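Local structure of putative esterase/lipase/thioesterase (Silicibacter sp., 2PBL) at residues A[134-139]-A[243-248]; A[164-169]-A[254-259]; A[8-13]-A[71-76]; A[84-89]-A[96-101]; A[66-71]-A[80-85]. The protein probably hydrolyses ester or thioester bonds as a member of the alpha/beta hydrolase family, although its natural substrate is not established. All coordinates share one frame; numbering follows the deposited sequence.

Contact 1. Residues A[134-139]-A[243-248]; sequences AGHSAG and FNVIEP
The imidazole of H136 is covered on both faces: the CG2 methyl of I246 lies over one, offset toward the rim, and CB of its chain neighbour S137 lies over the centre of the other. The methyl makes a CH-pi contact, I246 CG2 standing 3.5 Å from the centroid of the H136 ring and 18° off its normal, with the closest approach, 3.4 Å, to H136 CG. V245 reaches the ring obliquely, its CG1 lying 3.9 Å from H136 NE2. V245 and I246 fill the two central places of a type I beta turn closed by a bond from E247 N to N244 O, so both side chains leave the same tight bend. H136 meets them because its CG is anti to the backbone N (chi1 177°), beside the carbonyl carbon. H136 ends a strand that runs into a sequence fitting the GxSxG nucleophile elbow, in which S137 OG is hydrogen-bonded to H242, consistent with a Ser-His-Glu triad. Since no hydrogen bond crosses between the two segments, the turn following H242 meets the strand end through dispersion and CH-pi contact alone, while the polar NE2 of H136 finds its hydrogen bond just outside them.

Contact 2. Residues A[164-169]-A[254-259]; sequences VPISPL and SDLVAV
Strand 164-166, with V164 and I166, and helix 255-259, with L256 and V259, approach to 10.5 Å between their axes and run in broadly opposed directions, at 145°. This is the layered packing of the alpha/beta hydrolase fold, a helix laid on one side of the central sheet. V164 and I166, alternate residues of the strand, point toward the helix, whereas the intervening P165 packs against L226 of helix 217-230.

L256 carries most of the helix side of the contact. With CG turned away from the backbone N (chi1 -180°), its branched end comes down to the strand, where the two methyls divide the work. CD1 of L256 bridges both partners, 4.1 Å from V164 CG1 and 4.2 Å from I166 CD1; CD2 of L256 touches I166 alone, at 4.1 Å from its CD1. The side chains meet obliquely, methyl against methyl. One turn further along the helix, V259 brings its carbonyl O to 4.1 Å from V164 CG2; the contact of its CG1 with the same methyl is doubtful, because this side chain was deposited in two conformers. W210, on the neighbouring strand 206-212, borders both L256 and V259 and extends the apolar layer.

The helix begins at S254, an N-cap residue, whose hydroxyl is also hydrogen-bonded to P248 O. The cap itself is a single bond in which V257 N donates to S254 OG over 3.0 Å, with an N-H...O angle of 158°.

Contact 3. Residues A[8-13]-A[71-76]; sequences YANGAY and GGYWMA
Y73 contributes the most surface here, and it meets Y8 and N10 with the far end of its ring. It stands in the loop that follows strand 64-69, whose His-Gly-Gly sequence resembles the oxyanion-hole loop of many alpha/beta hydrolase esterases, a role only inferred here. The loop is sharply bent: G72 has backbone angles that suit a residue without a side chain, and both Y73 and W74 take up left-handed helical angles.

The phenol of Y73 donates to the carbonyl oxygen of Y8, with Y73 OH and Y8 O 2.6 Å apart. CG of Y73 lies opposite its own carbonyl carbon (chi1 -82°), carrying the phenol to this oxygen. The donor lies in the carbonyl plane, on a lone pair, at a C=O...O angle of 129°, in a short bond that ties the N-terminal region to this loop.

The ring edge of Y8 faces the hydroxyl oxygen of Y73, with Y73 OH 3.6 Å from Y8 CD2, and the two side chains cross at about a right angle. Y8 OH is itself hydrogen-bonded to Q222 NE2.

N10 sets its amide nearly parallel to the Y73 ring, the planes 11° apart. Its ND2 is hydrogen-bonded to an unidentified bound molecule, probably from the crystallisation liquor, and its side chain touches H242, which suggests a pocket here. N10 ND2 comes nearest Y73 OH, 3.6 Å away, with no hydrogen bond between them.

Contact 4. Residues A[84-89]-A[96-101]; sequences HLAVGA and VAMPSY
L85 opens the contact with its CB, which lies 4.0 Å from the terminal methyl CE of M98, a selenomethionine in this crystal. Its side chain also touches I246 and L249. That one methyl of M98 reaches across because the side chain is drawn out to full length, extended beyond CG with chi3 at -180°, and so spans the distance from the strand to the turn of chain over it.

A86 is the next to touch, and it meets two partners. Its backbone N stands 3.8 Å from M98 CE, while its CB packs more closely, 3.7 Å from V96 CG1. The two segments belong to a beta-alpha-beta unit of the alpha/beta hydrolase fold, in which strand 64-69 passes through helix 87-91 to strand 94-99, parallel to it in the sheet. Small alanines on the connection let its backbone ride close to the strand, with the CA atoms of A86 and V96 only 6.1 Å apart.

A89, whose CB points toward the strand as that of A86 does, sets this CB 3.9 Å from V96 CG2. With chi1 of V96 at 177°, CG1 packs on A86 CB, while CG2 meets A89 CB and also the carbonyl O of A86. Were V96 an alanine, both methyls would go and a gap would probably open beside A86 and A89. F66, on the neighbouring strand, touches both A89 and V96.

Contact 5. Residues A[66-71]-A[80-85]; sequences FVFVHG and SSWSHL
W82 meets F68 first, its CB lying 4.0 Å from F68 CE2 in an oblique apolar contact. Further out, one face of the indole takes H70 CB. W82 CD1 comes to 3.3 Å from H70 CB, and W82 NE1 closer still, at 3.1 Å, so the packing over this side of the five-membered ring is tight. It is a CH-pi contact, H70 CB standing 3.4 Å from the centroid of that ring and 24° off its normal; CB of S81 lies over the opposite face. The imidazole of H70 is almost parallel to the pyrrole, at 15°, but slid aside so far that the two rings barely overlap. NE1 of W82 also makes a weak hydrogen bond with D78 O.

The contact sits where strand 64-69 of the alpha/beta hydrolase sheet gives way to the His-Gly-Gly loop. H70 has CG between its backbone N and carbonyl carbon (chi1 79°), which places the ring where H70 ND1 donates to G71 O over 2.8 Å. The oxygen lies in the imidazole plane, though the donor is tilted from the carbonyl plane; the bond should hold the ring's rotation.

Toward its tip the benzo ring of W82 brings CZ2 to 4.2 Å from G71 O and reaches the side chain of I246. Replacing W82 by a leucine is likely to leave H70 CB without its flat aromatic partner and D78 O without its weak bond. F68 CZ also touches L85 CD1, 4.2 Å away.

In the fold
All five contacts are buried, contact 1 closest to the chain centre (about 7 Å between centres) and contact 3 farthest (about 13 Å), with Y73 only partly covered. Contacts 1, 2, 4 and 5 each rest on the central sheet, on strands 131-136, 160-166, 94-99 and 64-69, and are joined through it: A134 pairs with V67 and V69, G135 with I166, and A97 with F66. Contacts 4 and 5, their centres about 4 Å apart, share H84 and L85. Chemistry changes from aliphatic methyls in contacts 2 and 4 to ring faces in contacts 1 and 5, where I246 touches W82. Contact 3 joins loops alone and is the one with a hydrogen bond between its segments.

Contact 1. Residues A[134-139]-A[243-248]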
# COMPACT_ATOMS: atom_id res chain seq x y z
N ALA A 134 0.38 2.05 5.45
CA ALA A 134 -0.33 0.83 5.06
C ALA A 134 -0.42 0.83 3.54
O ALA A 134 -0.36 1.88 2.90
CB ALA A 134 -1.70 0.72 5.68
N GLY A 135 -0.55 -0.34 2.99
CA GLY A 135 -0.59 -0.49 1.54
C GLY A 135 -1.12 -1.86 1.17
O GLY A 135 -0.86 -2.85 1.87
N HIS A 136 -1.85 -1.90 0.06
CA HIS A 136 -2.54 -3.09 -0.36
C HIS A 136 -1.92 -3.76 -1.58
O HIS A 136 -1.72 -3.09 -2.61
CB HIS A 136 -4.00 -2.68 -0.63
CG HIS A 136 -4.88 -3.77 -1.15
ND1 HIS A 136 -5.64 -3.61 -2.29
CD2 HIS A 136 -5.14 -5.02 -0.70
CE1 HIS A 136 -6.34 -4.71 -2.51
NE2 HIS A 136 -6.03 -5.59 -1.58
N SER A 137 -1.58 -5.03 -1.45
CA SER A 137 -1.13 -5.82 -2.60
C SER A 137 0.24 -5.25 -3.08
O SER A 137 1.21 -5.27 -2.27
CB SER A 137 -2.26 -5.86 -3.62
OG SER A 137 -2.10 -6.94 -4.55
N ALA A 138 0.34 -4.77 -4.32
CA ALA A 138 1.58 -4.08 -4.77
C ALA A 138 1.94 -2.95 -3.79
O ALA A 138 3.15 -2.63 -3.58
CB ALA A 138 1.39 -3.49 -6.17
N GLY A 139 0.92 -2.31 -3.25
CA GLY A 139 1.10 -1.23 -2.26
C GLY A 139 1.63 -1.73 -0.95
O GLY A 139 2.31 -1.00 -0.21
N PHE A 243 -10.22 -7.99 -2.36
CA PHE A 243 -10.84 -6.72 -2.64
C PHE A 243 -11.60 -6.11 -1.50
O PHE A 243 -11.69 -4.90 -1.47
CB PHE A 243 -11.73 -6.79 -3.88
CG PHE A 243 -11.00 -7.11 -5.14
CD1 PHE A 243 -9.62 -7.01 -5.26
CD2 PHE A 243 -11.73 -7.38 -6.28
CE1 PHE A 243 -9.01 -7.31 -6.44
CE2 PHE A 243 -11.10 -7.66 -7.48
CZ PHE A 243 -9.75 -7.62 -7.56
N ASN A 244 -12.16 -6.88 -0.56
CA ASN A 244 -12.84 -6.26 0.58
C ASN A 244 -12.02 -6.21 1.89
O ASN A 244 -12.49 -5.66 2.91
CB ASN A 244 -14.25 -6.84 0.84
CG ASN A 244 -14.23 -8.24 1.26
OD1 ASN A 244 -13.18 -8.90 1.31
ND2 ASN A 244 -15.44 -8.76 1.58
N VAL A 245 -10.83 -6.80 1.86
CA VAL A 245 -9.88 -6.80 3.00
C VAL A 245 -9.54 -5.37 3.45
O VAL A 245 -9.40 -5.12 4.63
CB VAL A 245 -8.57 -7.60 2.68
CG1 VAL A 245 -7.71 -6.95 1.63
CG2 VAL A 245 -7.75 -7.81 3.94
N ILE A 246 -9.49 -4.45 2.48
CA ILE A 246 -9.23 -3.03 2.71
C ILE A 246 -10.46 -2.24 3.19
O ILE A 246 -10.33 -1.12 3.66
CB ILE A 246 -8.68 -2.35 1.43
CG1 ILE A 246 -9.74 -2.35 0.28
CG2 ILE A 246 -7.39 -3.01 0.99
CD1 ILE A 246 -9.20 -1.78 -1.07
N GLU A 247 -11.64 -2.83 3.06
CA GLU A 247 -12.87 -2.09 3.42
C GLU A 247 -12.91 -1.52 4.81
O GLU A 247 -13.34 -0.38 4.95
CB GLU A 247 -14.14 -2.88 3.11
CG GLU A 247 -14.35 -2.97 1.63
CD GLU A 247 -15.62 -3.73 1.16
OE1 GLU A 247 -16.34 -4.38 2.01
OE2 GLU A 247 -15.85 -3.68 -0.07
N PRO A 248 -12.44 -2.27 5.82
CA PRO A 248 -12.42 -1.72 7.20
C PRO A 248 -11.65 -0.42 7.43
O PRO A 248 -11.82 0.22 8.49
CB PRO A 248 -11.80 -2.86 8.02
CG PRO A 248 -12.16 -4.10 7.22
CD PRO A 248 -11.99 -3.68 5.81

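Contact 2. Residues A[164-169]-A[254-259]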
# COMPACT_ATOMS: atom_id res chain seq x y z
N VAL A 164 1.82 -1.59 8.11
CA VAL A 164 0.76 -2.62 7.94
C VAL A 164 0.52 -2.89 6.46
O VAL A 164 -0.33 -2.25 5.82
CB VAL A 164 -0.58 -2.23 8.64
CG1 VAL A 164 -1.61 -3.38 8.54
CG2 VAL A 164 -0.33 -1.87 10.08
N PRO A 165 1.29 -3.85 5.90
CA PRO A 165 1.10 -4.29 4.51
C PRO A 165 -0.07 -5.23 4.47
O PRO A 165 -0.10 -6.21 5.23
CB PRO A 165 2.38 -5.10 4.24
CG PRO A 165 3.32 -4.74 5.33
CD PRO A 165 2.46 -4.54 6.49
N ILE A 166 -1.07 -4.86 3.68
CA ILE A 166 -2.30 -5.58 3.61
C ILE A 166 -2.20 -6.44 2.35
O ILE A 166 -2.09 -5.92 1.23
CB ILE A 166 -3.47 -4.61 3.51
CG1 ILE A 166 -3.48 -3.62 4.71
CG2 ILE A 166 -4.75 -5.40 3.42
CD1 ILE A 166 -4.45 -2.34 4.47
N SER A 167 -2.20 -7.76 2.53
CA SER A 167 -2.11 -8.69 1.41
C SER A 167 -0.91 -8.34 0.52
O SER A 167 -1.03 -8.19 -0.70
CB SER A 167 -3.41 -8.63 0.62
OG SER A 167 -4.53 -8.68 1.52
N PRO A 168 0.29 -8.26 1.14
CA PRO A 168 1.46 -7.86 0.37
C PRO A 168 2.08 -8.92 -0.57
O PRO A 168 1.91 -10.15 -0.41
CB PRO A 168 2.50 -7.60 1.47
CG PRO A 168 2.11 -8.62 2.54
CD PRO A 168 0.61 -8.49 2.56
N LEU A 169 2.78 -8.41 -1.56
CA LEU A 169 3.72 -9.24 -2.33
C LEU A 169 5.08 -9.06 -1.64
O LEU A 169 5.68 -7.96 -1.71
CB LEU A 169 3.77 -8.77 -3.77
CG LEU A 169 2.36 -9.10 -4.32
CD1 LEU A 169 1.81 -8.14 -5.29
CD2 LEU A 169 2.40 -10.53 -4.86
N SER A 254 -12.64 -0.04 13.31
CA SER A 254 -12.16 -1.32 12.85
C SER A 254 -10.86 -1.73 13.49
O SER A 254 -10.06 -0.87 13.91
CB SER A 254 -12.02 -1.30 11.33
OG SER A 254 -11.01 -0.40 10.90
N ASP A 255 -10.65 -3.03 13.58
CA ASP A 255 -9.41 -3.54 14.11
C ASP A 255 -8.24 -3.18 13.20
O ASP A 255 -7.16 -2.95 13.69
CB ASP A 255 -9.45 -5.04 14.29
CG ASP A 255 -10.46 -5.48 15.36
OD1 ASP A 255 -10.80 -4.70 16.28
OD2 ASP A 255 -10.88 -6.63 15.29
N LEU A 256 -8.47 -3.13 11.89
CA LEU A 256 -7.43 -2.71 10.93
C LEU A 256 -7.03 -1.25 11.22
O LEU A 256 -5.85 -0.94 11.36
CB LEU A 256 -7.94 -2.83 9.51
CG LEU A 256 -6.99 -2.44 8.36
CD1 LEU A 256 -5.67 -3.21 8.36
CD2 LEU A 256 -7.71 -2.64 7.01
N VAL A 257 -8.00 -0.36 11.36
CA VAL A 257 -7.66 1.04 11.73
C VAL A 257 -6.89 1.08 13.05
O VAL A 257 -5.95 1.87 13.22
CB VAL A 257 -8.88 1.96 11.76
CG1 VAL A 257 -8.54 3.29 12.41
CG2 VAL A 257 -9.36 2.21 10.37
N ALA A 258 -7.28 0.21 13.98
CA ALA A 258 -6.63 0.18 15.29
C ALA A 258 -5.13 -0.20 15.23
O ALA A 258 -4.29 0.46 15.90
CB ALA A 258 -7.40 -0.75 16.23
N VAL A 259 -4.79 -1.24 14.45
CA VAL A 259 -3.39 -1.68 14.36
C VAL A 259 -2.48 -0.68 13.58
O VAL A 259 -1.28 -0.55 13.86
CB VAL A 259 -3.26 -3.13 13.81
CG1 VAL A 259 -3.57 -3.22 12.34
CG2 VAL A 259 -1.88 -3.67 14.09

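Contact 3. Residues A[8-13]-A[71-76]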
# COMPACT_ATOMS: atom_id res chain seq x y z
N TYR A 8 -1.96 -16.24 -9.07
CA TYR A 8 -1.97 -14.80 -8.74
C TYR A 8 -3.20 -14.01 -9.22
O TYR A 8 -3.29 -12.79 -9.05
CB TYR A 8 -0.63 -14.17 -9.19
CG TYR A 8 0.43 -14.54 -8.23
CD1 TYR A 8 1.18 -15.72 -8.39
CD2 TYR A 8 0.64 -13.78 -7.08
CE1 TYR A 8 2.13 -16.11 -7.46
CE2 TYR A 8 1.58 -14.16 -6.16
CZ TYR A 8 2.32 -15.33 -6.34
OH TYR A 8 3.24 -15.74 -5.41
N ALA A 9 -4.18 -14.70 -9.80
CA ALA A 9 -5.36 -14.05 -10.29
C ALA A 9 -6.32 -13.91 -9.12
O ALA A 9 -6.71 -14.93 -8.53
CB ALA A 9 -5.99 -14.88 -11.42
N ASN A 10 -6.66 -12.68 -8.75
CA ASN A 10 -7.61 -12.43 -7.68
C ASN A 10 -9.05 -12.37 -8.14
O ASN A 10 -9.90 -13.13 -7.66
CB ASN A 10 -7.23 -11.16 -6.91
CG ASN A 10 -5.88 -11.29 -6.19
OD1 ASN A 10 -5.67 -12.21 -5.37
ND2 ASN A 10 -4.95 -10.38 -6.51
N GLY A 11 -9.33 -11.45 -9.05
CA GLY A 11 -10.66 -11.23 -9.61
C GLY A 11 -11.45 -12.46 -10.03
O GLY A 11 -12.62 -12.57 -9.72
N ALA A 12 -10.78 -13.39 -10.70
CA ALA A 12 -11.40 -14.63 -11.17
C ALA A 12 -12.03 -15.46 -10.07
O ALA A 12 -12.89 -16.29 -10.36
CB ALA A 12 -10.38 -15.49 -11.91
N TYR A 13 -11.58 -15.26 -8.83
CA TYR A 13 -12.06 -15.99 -7.66
C TYR A 13 -12.87 -15.18 -6.69
O TYR A 13 -13.19 -15.66 -5.60
CB TYR A 13 -10.87 -16.60 -6.94
CG TYR A 13 -10.23 -17.63 -7.79
CD1 TYR A 13 -10.74 -18.92 -7.82
CD2 TYR A 13 -9.19 -17.30 -8.65
CE1 TYR A 13 -10.18 -19.88 -8.63
CE2 TYR A 13 -8.64 -18.25 -9.48
CZ TYR A 13 -9.14 -19.55 -9.46
OH TYR A 13 -8.62 -20.53 -10.27
N GLY A 71 -2.91 -0.66 -4.54
CA GLY A 71 -2.44 -1.75 -5.34
C GLY A 71 -2.93 -1.72 -6.79
O GLY A 71 -3.42 -0.70 -7.31
N GLY A 72 -2.82 -2.90 -7.42
CA GLY A 72 -3.05 -3.06 -8.85
C GLY A 72 -1.88 -3.65 -9.63
O GLY A 72 -1.78 -3.43 -10.85
N TYR A 73 -1.02 -4.41 -8.92
CA TYR A 73 0.11 -5.13 -9.45
C TYR A 73 1.04 -4.16 -10.18
O TYR A 73 1.50 -4.48 -11.25
CB TYR A 73 -0.33 -6.29 -10.37
CG TYR A 73 -0.72 -7.60 -9.65
CD1 TYR A 73 0.24 -8.35 -9.00
CD2 TYR A 73 -1.99 -8.11 -9.72
CE1 TYR A 73 -0.08 -9.53 -8.38
CE2 TYR A 73 -2.33 -9.29 -9.11
CZ TYR A 73 -1.37 -10.00 -8.45
OH TYR A 73 -1.69 -11.19 -7.84
N TRP A 74 1.18 -2.94 -9.66
CA TRP A 74 2.07 -1.93 -10.26
C TRP A 74 1.77 -1.60 -11.74
O TRP A 74 2.63 -1.07 -12.45
CB TRP A 74 3.51 -2.46 -10.18
CG TRP A 74 4.04 -2.90 -8.86
CD1 TRP A 74 4.54 -2.09 -7.87
CD2 TRP A 74 4.17 -4.24 -8.38
NE1 TRP A 74 4.96 -2.85 -6.81
CE2 TRP A 74 4.73 -4.17 -7.09
CE3 TRP A 74 3.85 -5.50 -8.91
CZ2 TRP A 74 5.00 -5.31 -6.34
CZ3 TRP A 74 4.13 -6.62 -8.17
CH2 TRP A 74 4.69 -6.52 -6.90
N MSE A 75 0.56 -1.95 -12.22
CA MSE A 75 0.20 -1.74 -13.63
C MSE A 75 -1.19 -1.12 -13.87
O MSE A 75 -1.59 -0.90 -15.03
CB MSE A 75 0.33 -3.07 -14.35
CG MSE A 75 -0.63 -4.12 -13.86
SE MSE A 75 -0.43 -5.75 -14.93
CE MSE A 75 1.23 -6.15 -14.68
N ALA A 76 -1.92 -0.79 -12.79
CA ALA A 76 -3.25 -0.20 -12.90
C ALA A 76 -3.63 0.55 -11.65
O ALA A 76 -3.00 0.39 -10.62
CB ALA A 76 -4.32 -1.30 -13.19

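Contact 4. Residues A[84-89]-A[96-101]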
# COMPACT_ATOMS: atom_id res chain seq x y z
N HIS A 84 -11.81 7.35 -0.10
CA HIS A 84 -12.81 7.01 0.93
C HIS A 84 -12.24 6.11 2.06
O HIS A 84 -12.79 6.02 3.17
CB HIS A 84 -14.00 6.34 0.26
CG HIS A 84 -13.67 5.03 -0.38
ND1 HIS A 84 -12.86 4.91 -1.49
CD2 HIS A 84 -14.05 3.77 -0.06
CE1 HIS A 84 -12.75 3.64 -1.82
NE2 HIS A 84 -13.47 2.92 -0.97
N LEU A 85 -11.11 5.46 1.78
CA LEU A 85 -10.46 4.63 2.78
C LEU A 85 -9.72 5.48 3.86
O LEU A 85 -9.19 4.94 4.84
CB LEU A 85 -9.53 3.64 2.11
CG LEU A 85 -10.18 2.68 1.08
CD1 LEU A 85 -9.15 1.78 0.44
CD2 LEU A 85 -11.32 1.83 1.70
N ALA A 86 -9.71 6.79 3.69
CA ALA A 86 -9.09 7.70 4.67
C ALA A 86 -9.96 7.94 5.90
O ALA A 86 -9.47 8.39 6.95
CB ALA A 86 -8.78 9.05 3.99
N VAL A 87 -11.24 7.58 5.81
CA VAL A 87 -12.19 7.93 6.89
C VAL A 87 -11.81 7.46 8.32
O VAL A 87 -11.81 8.25 9.25
CB VAL A 87 -13.65 7.46 6.48
CG1 VAL A 87 -14.60 7.51 7.66
CG2 VAL A 87 -14.13 8.35 5.34
N GLY A 88 -11.47 6.20 8.50
CA GLY A 88 -11.21 5.69 9.83
C GLY A 88 -10.06 6.40 10.54
O GLY A 88 -10.19 6.83 11.69
N ALA A 89 -8.94 6.56 9.83
CA ALA A 89 -7.78 7.26 10.42
C ALA A 89 -8.05 8.73 10.61
O ALA A 89 -7.62 9.29 11.60
CB ALA A 89 -6.54 7.06 9.54
N VAL A 96 -4.02 12.00 6.18
CA VAL A 96 -3.84 10.81 5.37
C VAL A 96 -3.35 11.13 3.96
O VAL A 96 -3.99 11.88 3.23
CB VAL A 96 -5.19 10.01 5.30
CG1 VAL A 96 -5.06 8.80 4.39
CG2 VAL A 96 -5.63 9.61 6.70
N ALA A 97 -2.21 10.55 3.58
CA ALA A 97 -1.66 10.79 2.27
C ALA A 97 -1.84 9.56 1.40
O ALA A 97 -1.59 8.45 1.86
CB ALA A 97 -0.14 11.14 2.37
N MSE A 98 -2.13 9.78 0.12
CA MSE A 98 -2.28 8.70 -0.84
C MSE A 98 -1.56 9.00 -2.15
O MSE A 98 -2.01 9.78 -2.94
CB MSE A 98 -3.75 8.40 -1.09
CG MSE A 98 -4.36 7.68 0.08
SE MSE A 98 -6.24 7.22 -0.24
CE MSE A 98 -6.68 6.36 1.38
N PRO A 99 -0.40 8.36 -2.39
CA PRO A 99 0.22 8.72 -3.66
C PRO A 99 -0.20 7.86 -4.83
O PRO A 99 -0.68 6.71 -4.67
CB PRO A 99 1.70 8.44 -3.39
CG PRO A 99 1.64 7.27 -2.51
CD PRO A 99 0.46 7.46 -1.60
N SER A 100 -0.00 8.45 -6.01
CA SER A 100 -0.02 7.75 -7.27
C SER A 100 1.48 7.53 -7.56
O SER A 100 2.37 8.06 -6.83
CB SER A 100 -0.64 8.61 -8.37
OG SER A 100 -2.05 8.64 -8.33
N TYR A 101 1.71 6.82 -8.63
CA TYR A 101 3.03 6.47 -9.09
C TYR A 101 2.92 5.98 -10.52
O TYR A 101 1.83 5.57 -10.95
CB TYR A 101 3.60 5.39 -8.19
CG TYR A 101 2.69 4.20 -7.91
CD1 TYR A 101 2.67 3.07 -8.76
CD2 TYR A 101 1.89 4.18 -6.77
CE1 TYR A 101 1.84 1.98 -8.48
CE2 TYR A 101 1.07 3.08 -6.47
CZ TYR A 101 1.04 2.00 -7.32
OH TYR A 101 0.21 0.95 -6.98

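Contact 5. Residues A[66-71]-A[80-85]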
# COMPACT_ATOMS: atom_id res chain seq x y z
N PHE A 66 -0.58 9.30 8.13
CA PHE A 66 -0.83 7.94 7.67
C PHE A 66 -0.74 7.94 6.16
O PHE A 66 -1.49 8.67 5.52
CB PHE A 66 -2.20 7.44 8.18
CG PHE A 66 -2.78 6.24 7.42
CD1 PHE A 66 -2.02 5.19 7.00
CD2 PHE A 66 -4.15 6.15 7.25
CE1 PHE A 66 -2.61 4.10 6.40
CE2 PHE A 66 -4.73 5.09 6.63
CZ PHE A 66 -3.97 4.06 6.22
N VAL A 67 0.18 7.15 5.60
CA VAL A 67 0.27 7.04 4.13
C VAL A 67 -0.31 5.73 3.69
O VAL A 67 0.12 4.66 4.15
CB VAL A 67 1.68 7.13 3.59
CG1 VAL A 67 1.70 7.08 2.03
CG2 VAL A 67 2.37 8.40 4.12
N PHE A 68 -1.26 5.78 2.75
CA PHE A 68 -1.80 4.56 2.18
C PHE A 68 -1.35 4.40 0.72
O PHE A 68 -1.53 5.31 -0.07
CB PHE A 68 -3.30 4.49 2.31
CG PHE A 68 -3.90 3.34 1.59
CD1 PHE A 68 -3.92 2.07 2.17
CD2 PHE A 68 -4.40 3.50 0.30
CE1 PHE A 68 -4.48 0.99 1.46
CE2 PHE A 68 -4.93 2.48 -0.41
CZ PHE A 68 -5.01 1.20 0.18
N VAL A 69 -0.75 3.25 0.40
CA VAL A 69 -0.30 3.00 -0.96
C VAL A 69 -1.15 1.91 -1.58
O VAL A 69 -1.19 0.78 -1.11
CB VAL A 69 1.19 2.63 -1.03
CG1 VAL A 69 1.63 2.53 -2.47
CG2 VAL A 69 2.06 3.66 -0.27
N HIS A 70 -1.81 2.28 -2.67
CA HIS A 70 -2.75 1.43 -3.38
C HIS A 70 -2.11 0.35 -4.23
O HIS A 70 -0.91 0.43 -4.58
CB HIS A 70 -3.68 2.30 -4.24
CG HIS A 70 -3.09 2.79 -5.53
ND1 HIS A 70 -2.98 1.98 -6.65
CD2 HIS A 70 -2.67 4.02 -5.92
CE1 HIS A 70 -2.47 2.67 -7.64
NE2 HIS A 70 -2.28 3.92 -7.24
N GLY A 71 -2.91 -0.66 -4.54
CA GLY A 71 -2.44 -1.75 -5.34
C GLY A 71 -2.93 -1.72 -6.79
O GLY A 71 -3.42 -0.70 -7.31
N SER A 80 -6.89 8.03 -7.10
CA SER A 80 -8.28 8.47 -7.09
C SER A 80 -9.33 7.41 -6.76
O SER A 80 -10.46 7.78 -6.48
CB SER A 80 -8.68 9.16 -8.39
OG SER A 80 -8.83 8.25 -9.47
N SER A 81 -8.99 6.14 -6.81
CA SER A 81 -9.95 5.09 -6.46
C SER A 81 -10.02 4.73 -4.97
O SER A 81 -10.82 3.86 -4.58
CB SER A 81 -9.59 3.83 -7.22
OG SER A 81 -9.88 4.00 -8.60
N TRP A 82 -9.27 5.44 -4.12
CA TRP A 82 -9.13 4.98 -2.72
C TRP A 82 -9.33 5.98 -1.60
O TRP A 82 -9.17 5.62 -0.45
CB TRP A 82 -7.74 4.37 -2.55
CG TRP A 82 -7.27 3.57 -3.75
CD1 TRP A 82 -6.47 4.02 -4.76
CD2 TRP A 82 -7.65 2.24 -4.11
NE1 TRP A 82 -6.31 3.05 -5.71
CE2 TRP A 82 -7.01 1.94 -5.32
CE3 TRP A 82 -8.44 1.25 -3.49
CZ2 TRP A 82 -7.16 0.70 -5.95
CZ3 TRP A 82 -8.58 0.04 -4.12
CH2 TRP A 82 -7.92 -0.25 -5.32
N SER A 83 -9.67 7.22 -1.93
CA SER A 83 -9.78 8.32 -0.97
C SER A 83 -10.67 7.99 0.19
O SER A 83 -10.34 8.29 1.34
CB SER A 83 -10.30 9.57 -1.70
OG SER A 83 -9.57 9.69 -2.91
N HIS A 84 -11.81 7.35 -0.10
CA HIS A 84 -12.81 7.01 0.93
C HIS A 84 -12.24 6.11 2.06
O HIS A 84 -12.79 6.02 3.17
CB HIS A 84 -14.00 6.34 0.26
CG HIS A 84 -13.67 5.03 -0.38
ND1 HIS A 84 -12.86 4.91 -1.49
CD2 HIS A 84 -14.05 3.77 -0.06
CE1 HIS A 84 -12.75 3.64 -1.82
NE2 HIS A 84 -13.47 2.92 -0.97
N LEU A 85 -11.11 5.46 1.78
CA LEU A 85 -10.46 4.63 2.78
C LEU A 85 -9.72 5.48 3.86
O LEU A 85 -9.19 4.94 4.84
CB LEU A 85 -9.53 3.64 2.11
CG LEU A 85 -10.18 2.68 1.08
CD1 LEU A 85 -9.15 1.78 0.44
CD2 LEU A 85 -11.32 1.83 1.70